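Local coordinates for protein putative beta-glucosidase (Bifidobacterium adolescentis, PDB 5WAB) that hydrolyses beta-glucosidic linkages as a family 3 glycoside hydrolase, and may also release terminal arabinopyranose from ginsenoside Rb2, at residues Ser172-Ala175 / Leu176-Tyr180; Ala183-His186 / Ile187-Ala191; Tyr528-Tyr531 / Asp532-Lys536; Tyr629-Glu632 / Lys633-Asp636. One frame throughout, in Å; residues are numbered along the deposited sequence.

Contact 1: residues Ser172-Ala175 / Leu176-Tyr180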
# COMPACT_ATOMS: atom_id res chain seq x y z
N SER A 172 5.43 -14.94 -14.39
CA SER A 172 4.61 -16.13 -14.60
C SER A 172 3.15 -15.83 -14.26
O SER A 172 2.83 -14.88 -13.54
CB SER A 172 5.10 -17.29 -13.75
OG SER A 172 4.76 -17.07 -12.39
N GLN A 173 2.26 -16.67 -14.78
CA GLN A 173 0.83 -16.49 -14.53
C GLN A 173 0.50 -16.65 -13.05
O GLN A 173 -0.25 -15.83 -12.50
CB GLN A 173 0.02 -17.46 -15.38
CG GLN A 173 -0.01 -17.04 -16.83
CD GLN A 173 -0.54 -15.63 -17.00
OE1 GLN A 173 0.16 -14.75 -17.51
NE2 GLN A 173 -1.78 -15.40 -16.59
N ARG A 174 1.06 -17.66 -12.38
CA ARG A 174 0.83 -17.82 -10.95
C ARG A 174 1.20 -16.56 -10.18
O ARG A 174 0.44 -16.09 -9.33
CB ARG A 174 1.61 -19.01 -10.40
CG ARG A 174 0.88 -20.33 -10.48
CD ARG A 174 1.53 -21.35 -9.56
NE ARG A 174 1.36 -21.04 -8.14
CZ ARG A 174 2.13 -21.53 -7.17
NH1 ARG A 174 3.12 -22.36 -7.46
NH2 ARG A 174 1.92 -21.20 -5.90
N ALA A 175 2.38 -16.01 -10.46
CA ALA A 175 2.82 -14.83 -9.72
C ALA A 175 1.91 -13.63 -10.01
O ALA A 175 1.59 -12.86 -9.10
CB ALA A 175 4.28 -14.51 -10.05
N LEU A 176 1.47 -13.48 -11.26
CA LEU A 176 0.51 -12.44 -11.59
C LEU A 176 -0.80 -12.65 -10.83
O LEU A 176 -1.33 -11.72 -10.21
CB LEU A 176 0.25 -12.41 -13.09
CG LEU A 176 1.25 -11.68 -13.99
CD1 LEU A 176 0.92 -11.94 -15.43
CD2 LEU A 176 1.24 -10.18 -13.70
N ARG A 177 -1.33 -13.88 -10.85
CA ARG A 177 -2.63 -14.15 -10.25
C ARG A 177 -2.58 -14.09 -8.72
O ARG A 177 -3.55 -13.67 -8.09
CB ARG A 177 -3.13 -15.51 -10.70
CG ARG A 177 -3.43 -15.61 -12.18
CD ARG A 177 -4.67 -14.84 -12.53
NE ARG A 177 -5.07 -15.06 -13.91
CZ ARG A 177 -6.22 -14.64 -14.43
NH1 ARG A 177 -7.07 -13.97 -13.67
NH2 ARG A 177 -6.51 -14.89 -15.70
N GLU A 178 -1.47 -14.51 -8.11
CA GLU A 178 -1.43 -14.61 -6.65
C GLU A 178 -0.77 -13.42 -5.97
O GLU A 178 -1.08 -13.15 -4.80
CB GLU A 178 -0.70 -15.89 -6.22
CG GLU A 178 -1.36 -17.19 -6.66
CD GLU A 178 -0.78 -18.40 -5.97
OE1 GLU A 178 -0.24 -18.25 -4.86
OE2 GLU A 178 -0.83 -19.51 -6.56
N ILE A 179 0.13 -12.70 -6.64
CA ILE A 179 0.89 -11.61 -6.02
C ILE A 179 0.41 -10.25 -6.51
O ILE A 179 -0.00 -9.40 -5.72
CB ILE A 179 2.41 -11.78 -6.25
CG1 ILE A 179 2.89 -13.16 -5.76
CG2 ILE A 179 3.17 -10.65 -5.57
CD1 ILE A 179 2.67 -13.43 -4.29
N TYR A 180 0.48 -10.00 -7.82
CA TYR A 180 0.32 -8.65 -8.34
C TYR A 180 -1.11 -8.30 -8.71
O TYR A 180 -1.41 -7.10 -8.86
CB TYR A 180 1.25 -8.47 -9.55
CG TYR A 180 2.68 -8.78 -9.18
CD1 TYR A 180 3.48 -7.83 -8.55
CD2 TYR A 180 3.22 -10.04 -9.40
CE1 TYR A 180 4.77 -8.11 -8.18
CE2 TYR A 180 4.53 -10.34 -9.03
CZ TYR A 180 5.30 -9.36 -8.42
OH TYR A 180 6.59 -9.62 -8.04
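R174 and E178 form a salt bridge one turn apart on helix 173-180, in the N-terminal domain of the family 3 fold. The two side chains run side by side and point the same way. R174 NE meets E178 OE2 at 3.1 Å, and R174 NH2 meets the same oxygen at 3.3 Å. The grip is side-on. E178 OE2 lies close to the guanidinium plane, but both nitrogens reach it from one face of the carboxylate, whose plane is turned by 43°. R174 bends at chi3 (68°), which swings the guanidinium beside the carboxylate. R174 NH2 also donates to A596 O, and E178 OE2 also accepts from W630 N. Three donors on one oxygen would probably favour the charged carboxylate.

S172 is the N-cap. Its OG accepts from A175 N at 3.2 Å, and its carbonyl O accepts from L176 N at 3.0 Å. Further on, A175 O takes I179 N at 2.9 Å and, more weakly, Y180 N at 3.3 Å. Y180 CD2 also lies close to this oxygen. The first bond is the normal alpha-helical step. The second makes a wider pi-type turn at the end of this N-capped helix.

Contact 2: residues Ala183-His186 / Ile187-Ala191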
# COMPACT_ATOMS: atom_id res chain seq x y z
N ALA A 183 -4.72 -7.62 -5.00
CA ALA A 183 -5.08 -6.33 -4.43
C ALA A 183 -5.97 -5.54 -5.39
O ALA A 183 -6.96 -4.94 -4.98
CB ALA A 183 -3.83 -5.53 -4.09
N PHE A 184 -5.63 -5.54 -6.68
CA PHE A 184 -6.50 -4.94 -7.68
C PHE A 184 -7.84 -5.66 -7.73
O PHE A 184 -8.91 -5.03 -7.75
CB PHE A 184 -5.83 -4.95 -9.05
CG PHE A 184 -4.68 -3.98 -9.20
CD1 PHE A 184 -4.92 -2.64 -9.42
CD2 PHE A 184 -3.36 -4.42 -9.16
CE1 PHE A 184 -3.87 -1.73 -9.58
CE2 PHE A 184 -2.30 -3.53 -9.32
CZ PHE A 184 -2.57 -2.17 -9.53
N GLU A 185 -7.81 -7.00 -7.74
CA GLU A 185 -9.03 -7.78 -7.86
C GLU A 185 -9.98 -7.52 -6.69
O GLU A 185 -11.18 -7.32 -6.89
CB GLU A 185 -8.69 -9.27 -7.96
CG GLU A 185 -9.92 -10.17 -8.12
CD GLU A 185 -9.60 -11.65 -7.93
OE1 GLU A 185 -8.46 -11.98 -7.54
OE2 GLU A 185 -10.50 -12.48 -8.17
N HIS A 186 -9.45 -7.46 -5.46
CA HIS A 186 -10.31 -7.29 -4.29
C HIS A 186 -10.99 -5.93 -4.28
O HIS A 186 -12.16 -5.81 -3.92
CB HIS A 186 -9.51 -7.48 -3.00
CG HIS A 186 -10.31 -7.24 -1.76
ND1 HIS A 186 -11.25 -8.13 -1.29
CD2 HIS A 186 -10.35 -6.17 -0.93
CE1 HIS A 186 -11.81 -7.64 -0.20
NE2 HIS A 186 -11.29 -6.45 0.04
N ILE A 187 -10.25 -4.87 -4.62
CA ILE A 187 -10.84 -3.54 -4.61
C ILE A 187 -11.87 -3.38 -5.73
O ILE A 187 -12.91 -2.74 -5.55
CB ILE A 187 -9.71 -2.50 -4.68
CG1 ILE A 187 -8.80 -2.68 -3.46
CG2 ILE A 187 -10.28 -1.11 -4.74
CD1 ILE A 187 -7.59 -1.76 -3.42
N VAL A 188 -11.61 -3.99 -6.89
CA VAL A 188 -12.56 -3.92 -8.00
C VAL A 188 -13.85 -4.65 -7.64
O VAL A 188 -14.96 -4.19 -7.96
CB VAL A 188 -11.94 -4.50 -9.28
CG1 VAL A 188 -13.01 -4.87 -10.29
CG2 VAL A 188 -10.97 -3.50 -9.91
N LYS A 189 -13.74 -5.81 -6.99
CA LYS A 189 -14.93 -6.58 -6.66
C LYS A 189 -15.63 -6.05 -5.41
O LYS A 189 -16.86 -6.06 -5.34
CB LYS A 189 -14.56 -8.05 -6.49
CG LYS A 189 -14.24 -8.74 -7.81
CD LYS A 189 -13.81 -10.17 -7.58
CE LYS A 189 -13.63 -10.89 -8.90
NZ LYS A 189 -13.03 -12.24 -8.72
N THR A 190 -14.87 -5.58 -4.41
CA THR A 190 -15.51 -5.15 -3.17
C THR A 190 -16.05 -3.74 -3.31
O THR A 190 -17.23 -3.48 -3.03
CB THR A 190 -14.55 -5.25 -2.00
OG1 THR A 190 -14.10 -6.61 -1.89
CG2 THR A 190 -15.25 -4.83 -0.69
N ALA A 191 -15.20 -2.81 -3.72
CA ALA A 191 -15.71 -1.51 -4.08
C ALA A 191 -15.79 -1.56 -5.60
O ALA A 191 -15.84 -2.65 -6.18
CB ALA A 191 -14.79 -0.40 -3.55
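K189 reaches back along helix 182-190 to E185, one turn earlier. Its CB and CG both pass E185 O, CG at 3.5 Å. CD comes next and lies 3.9 Å from E185 CG. CE comes near E185 OE2. The tip NZ closes a salt bridge to E185 OE2 at 2.6 Å, using the anti lone pair of that oxygen. Beyond CG the chain of K189 is extended, and that of E185 is too. E185 CG is anti to the backbone N (chi1 -179°), which sends the carboxylate along the helix flank where the ammonium arrives. The same OE2 also pairs with R625 NH1, so two cations share it and the negative charge is probably stabilised.

This is an i to i+4 pair on a helix of the N-terminal, TIM-barrel-like domain. I187 packs on helix 129-144 and on strand 149-155.

T190 sits one turn after H186. T190 OG1 lies over one face of the H186 ring, 3.0 Å above its plane and toward the rim. T190 CB stands 4.2 Å from the ring centroid in a CH-pi contact, 19° off the normal. T190 OG1 donates to H186 O at 2.9 Å. T190 N donates to the same oxygen at 2.8 Å, from the opposite face of the carbonyl plane. The H186 ring also stacks with H134.

Contact 3: residues Tyr528-Tyr531 / Asp532-Lys536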
# COMPACT_ATOMS: atom_id res chain seq x y z
N TYR A 528 8.12 -11.93 2.82
CA TYR A 528 8.07 -12.95 3.86
C TYR A 528 7.64 -14.30 3.31
O TYR A 528 7.94 -15.33 3.93
CB TYR A 528 7.13 -12.54 4.99
CG TYR A 528 5.67 -12.69 4.64
CD1 TYR A 528 5.01 -11.73 3.89
CD2 TYR A 528 4.95 -13.81 5.05
CE1 TYR A 528 3.67 -11.87 3.57
CE2 TYR A 528 3.61 -13.96 4.73
CZ TYR A 528 2.98 -12.98 3.98
OH TYR A 528 1.65 -13.12 3.66
N ARG A 529 6.97 -14.33 2.16
CA ARG A 529 6.63 -15.61 1.54
C ARG A 529 7.88 -16.43 1.27
O ARG A 529 7.84 -17.66 1.37
CB ARG A 529 5.86 -15.37 0.24
CG ARG A 529 4.43 -14.97 0.45
CD ARG A 529 3.78 -14.51 -0.86
NE ARG A 529 2.33 -14.52 -0.76
CZ ARG A 529 1.61 -13.58 -0.17
NH1 ARG A 529 2.21 -12.53 0.39
NH2 ARG A 529 0.29 -13.68 -0.13
N TYR A 530 8.99 -15.78 0.95
CA TYR A 530 10.25 -16.49 0.79
C TYR A 530 10.94 -16.71 2.13
O TYR A 530 11.43 -17.81 2.41
CB TYR A 530 11.18 -15.71 -0.15
CG TYR A 530 12.59 -16.25 -0.18
CD1 TYR A 530 12.90 -17.36 -0.95
CD2 TYR A 530 13.59 -15.69 0.60
CE1 TYR A 530 14.19 -17.88 -0.97
CE2 TYR A 530 14.88 -16.20 0.59
CZ TYR A 530 15.16 -17.29 -0.20
OH TYR A 530 16.44 -17.81 -0.22
N TYR A 531 10.99 -15.67 2.97
CA TYR A 531 11.74 -15.76 4.23
C TYR A 531 11.17 -16.85 5.13
O TYR A 531 11.92 -17.65 5.70
CB TYR A 531 11.71 -14.41 4.95
CG TYR A 531 12.47 -13.30 4.25
CD1 TYR A 531 13.81 -13.45 3.90
CD2 TYR A 531 11.83 -12.11 3.92
CE1 TYR A 531 14.50 -12.42 3.26
CE2 TYR A 531 12.50 -11.10 3.28
CZ TYR A 531 13.83 -11.25 2.95
OH TYR A 531 14.47 -10.21 2.31
N ASP A 532 9.84 -16.91 5.25
CA ASP A 532 9.22 -17.86 6.17
C ASP A 532 9.24 -19.29 5.62
O ASP A 532 9.05 -20.23 6.39
CB ASP A 532 7.79 -17.43 6.48
CG ASP A 532 7.73 -16.04 7.13
OD1 ASP A 532 8.79 -15.47 7.45
OD2 ASP A 532 6.61 -15.52 7.30
N THR A 533 9.46 -19.46 4.33
CA THR A 533 9.49 -20.79 3.73
C THR A 533 10.86 -21.43 3.79
O THR A 533 10.96 -22.65 3.96
CB THR A 533 9.02 -20.71 2.28
OG1 THR A 533 7.75 -20.05 2.24
CG2 THR A 533 8.89 -22.10 1.67
N TYR A 534 11.93 -20.64 3.67
CA TYR A 534 13.29 -21.16 3.63
C TYR A 534 14.07 -20.84 4.91
O TYR A 534 15.30 -20.90 4.91
CB TYR A 534 14.02 -20.62 2.40
CG TYR A 534 13.41 -21.13 1.13
CD1 TYR A 534 12.33 -20.48 0.54
CD2 TYR A 534 13.87 -22.30 0.53
CE1 TYR A 534 11.75 -20.96 -0.61
CE2 TYR A 534 13.30 -22.78 -0.63
CZ TYR A 534 12.23 -22.11 -1.20
OH TYR A 534 11.65 -22.58 -2.35
N ASP A 535 13.36 -20.53 6.00
CA ASP A 535 13.94 -20.41 7.33
C ASP A 535 15.09 -19.40 7.35
O ASP A 535 16.20 -19.69 7.81
CB ASP A 535 14.40 -21.77 7.85
CG ASP A 535 14.65 -21.76 9.34
OD1 ASP A 535 14.06 -20.88 10.01
OD2 ASP A 535 15.43 -22.61 9.84
N LYS A 536 14.83 -18.21 6.83
CA LYS A 536 15.82 -17.16 6.75
C LYS A 536 15.59 -16.14 7.85
O LYS A 536 14.45 -15.79 8.16
CB LYS A 536 15.76 -16.46 5.38
CG LYS A 536 15.93 -17.39 4.19
CD LYS A 536 17.30 -18.04 4.16
CE LYS A 536 17.47 -18.94 2.93
NZ LYS A 536 18.79 -19.65 2.94
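Y528 and D532 meet at the short helix 528-531 and the residues that follow it. D532 N donates to Y528 O at 2.8 Å with a nearly straight bond. D532 OD2 comes in at the edge of the Y528 ring, 3.3 Å from CD2. Y528 holds its ring in the crowded position between N and the carbonyl carbon (chi1 77°), which leaves that edge facing the carboxylate. Both carboxylate oxygens are satisfied by residues outside the turn. OD2 accepts from H600 NE2, and OD1 forms a salt bridge with R653 NH2. The Y528 hydroxyl is engaged by D128 OD1 and L602 N.

T533 OG1 donates to R529 O at 2.5 Å and is also bonded to K599 N. Y530 O takes two donors. Y534 N comes nearly head-on at 3.1 Å. T533 N, at 3.2 Å, stands well above the carbonyl plane. Y531 O accepts from K536 N at 3.2 Å, in the carbonyl plane and almost perfectly straight (179°). This i to i+5 bond spans D535, whose backbone is left-handed helical.

The Y530 and Y534 rings are near parallel, with planes at 26° and centroids 5.0 Å apart. They are slid apart and barely overlap. K536 lays its CG near the Y530 ring and its CB at the edge of Y531.

The arrangement is a turn closed by a 6→1 backbone bond across a left-handed residue, in the C-terminal family 3 domain. Its side chains bond to the N-terminal and fibronectin III-like domains.

Contact 4: residues Tyr629-Glu632 / Lys633-Asp636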
# COMPACT_ATOMS: atom_id res chain seq x y z
N TYR A 629 -4.62 -21.91 -4.55
CA TYR A 629 -3.56 -21.35 -5.38
C TYR A 629 -4.04 -21.28 -6.82
O TYR A 629 -5.04 -21.90 -7.20
CB TYR A 629 -2.27 -22.18 -5.28
CG TYR A 629 -2.41 -23.65 -5.66
CD1 TYR A 629 -2.37 -24.06 -6.99
CD2 TYR A 629 -2.55 -24.63 -4.68
CE1 TYR A 629 -2.49 -25.40 -7.34
CE2 TYR A 629 -2.67 -25.97 -5.02
CZ TYR A 629 -2.64 -26.35 -6.35
OH TYR A 629 -2.75 -27.68 -6.69
N TRP A 630 -3.31 -20.52 -7.62
CA TRP A 630 -3.59 -20.48 -9.05
C TRP A 630 -2.92 -21.67 -9.72
O TRP A 630 -1.71 -21.87 -9.58
CB TRP A 630 -3.11 -19.17 -9.67
CG TRP A 630 -3.51 -19.06 -11.10
CD1 TRP A 630 -2.75 -19.35 -12.19
CD2 TRP A 630 -4.80 -18.68 -11.59
NE1 TRP A 630 -3.47 -19.15 -13.34
CE2 TRP A 630 -4.74 -18.74 -13.00
CE3 TRP A 630 -5.99 -18.28 -10.98
CZ2 TRP A 630 -5.82 -18.42 -13.81
CZ3 TRP A 630 -7.07 -17.96 -11.78
CH2 TRP A 630 -6.98 -18.03 -13.18
N SER A 631 -3.69 -22.45 -10.46
CA SER A 631 -3.17 -23.59 -11.20
C SER A 631 -3.10 -23.22 -12.67
O SER A 631 -4.13 -22.95 -13.29
CB SER A 631 -4.03 -24.83 -11.00
OG SER A 631 -3.59 -25.89 -11.85
N GLU A 632 -1.89 -23.22 -13.23
CA GLU A 632 -1.78 -22.99 -14.66
C GLU A 632 -2.27 -24.20 -15.44
O GLU A 632 -2.62 -24.07 -16.62
CB GLU A 632 -0.33 -22.67 -15.04
CG GLU A 632 0.20 -21.42 -14.37
CD GLU A 632 1.61 -21.06 -14.80
OE1 GLU A 632 2.10 -21.66 -15.79
OE2 GLU A 632 2.22 -20.18 -14.16
N LYS A 633 -2.33 -25.36 -14.79
CA LYS A 633 -2.90 -26.54 -15.43
C LYS A 633 -4.41 -26.41 -15.55
O LYS A 633 -4.99 -26.73 -16.59
CB LYS A 633 -2.50 -27.78 -14.63
CG LYS A 633 -2.94 -29.10 -15.21
CD LYS A 633 -2.50 -30.24 -14.31
CE LYS A 633 -1.03 -30.11 -13.93
NZ LYS A 633 -0.12 -30.21 -15.11
N PHE A 634 -5.07 -25.92 -14.49
CA PHE A 634 -6.51 -25.70 -14.54
C PHE A 634 -6.88 -24.36 -15.16
O PHE A 634 -8.04 -24.17 -15.52
CB PHE A 634 -7.14 -25.74 -13.15
CG PHE A 634 -7.13 -27.09 -12.51
CD1 PHE A 634 -7.85 -28.14 -13.06
CD2 PHE A 634 -6.47 -27.30 -11.31
CE1 PHE A 634 -7.86 -29.39 -12.46
CE2 PHE A 634 -6.48 -28.55 -10.70
CZ PHE A 634 -7.17 -29.59 -11.27
N ASN A 635 -5.93 -23.43 -15.26
CA ASN A 635 -6.21 -22.07 -15.69
C ASN A 635 -7.28 -21.44 -14.79
O ASN A 635 -8.18 -20.74 -15.25
CB ASN A 635 -6.65 -22.04 -17.16
CG ASN A 635 -6.59 -20.65 -17.76
OD1 ASN A 635 -5.78 -19.81 -17.36
ND2 ASN A 635 -7.47 -20.39 -18.73
N ASP A 636 -7.16 -21.68 -13.49
CA ASP A 636 -8.18 -21.27 -12.53
C ASP A 636 -7.65 -21.51 -11.13
O ASP A 636 -6.66 -22.22 -10.93
CB ASP A 636 -9.50 -22.02 -12.77
CG ASP A 636 -10.70 -21.33 -12.14
OD1 ASP A 636 -10.51 -20.28 -11.48
OD2 ASP A 636 -11.83 -21.82 -12.33
O HOH W 1 -2.61 -19.54 -15.98
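S631 and D636 close a tight beta hairpin as an antiparallel hydrogen-bonded pair. Among the backbone bonds, S631 N donates to D636 O at 3.0 Å. D636 N returns to S631 O at 3.3 Å. N635 N also reaches S631 O, at 2.7 Å, but this bond is weak because it is strongly bent (119°). N635 and D636 therefore both face S631, which is a G1 beta bulge. N635 has the left-handed helical backbone that this bulge needs.

The side-chain bonds centre on S631 OG. It accepts from F634 N at 3.0 Å and, weakly, from K633 N. OG is anti to the backbone N (chi1 173°), which holds it inside the turn. It thus satisfies an N-H of the loop. The same atom touches the F634 ring at CD2, 3.3 Å away.

Aromatic contact comes from W630. One face of its indole lies over the N635-D636 peptide, with W630 CH2 3.5 Å from D636 CA. A water in the indole plane accepts from W630 NE1 at 2.8 Å. It donates only weakly to N635 OD1.

The W630 ring also makes a cation-pi contact with R177 of helix 173-180 and an edge-to-face contact with W637 of strand 636-639. The hairpin of strands 628-631 and 636-639 thus rests against that helix, and E632 OE2 accepts from R174 N in the first turn of the helix.

How the contacts relate
Following the chain, contact 1 comes first, in helix 173-180. Contact 2 follows in helix 182-190; the centres of the two contacts lie about 16 Å apart. Both are helix turns of the N-terminal domain and close no long loop. Contact 3 closes the turn after helix 528-531 in the C-terminal domain. Contact 4 closes the hairpin between strands 628-631 and 636-639 in the fibronectin III-like domain. All four are in series; none nests or crosses. Contact 1 is the common neighbour. It touches contact 4 through probable hydrogen bonds and packing, and contact 3 through I179 against R529, so three domains meet around it. Contacts 3 and 4 stay about 10 Å apart at their nearest atoms.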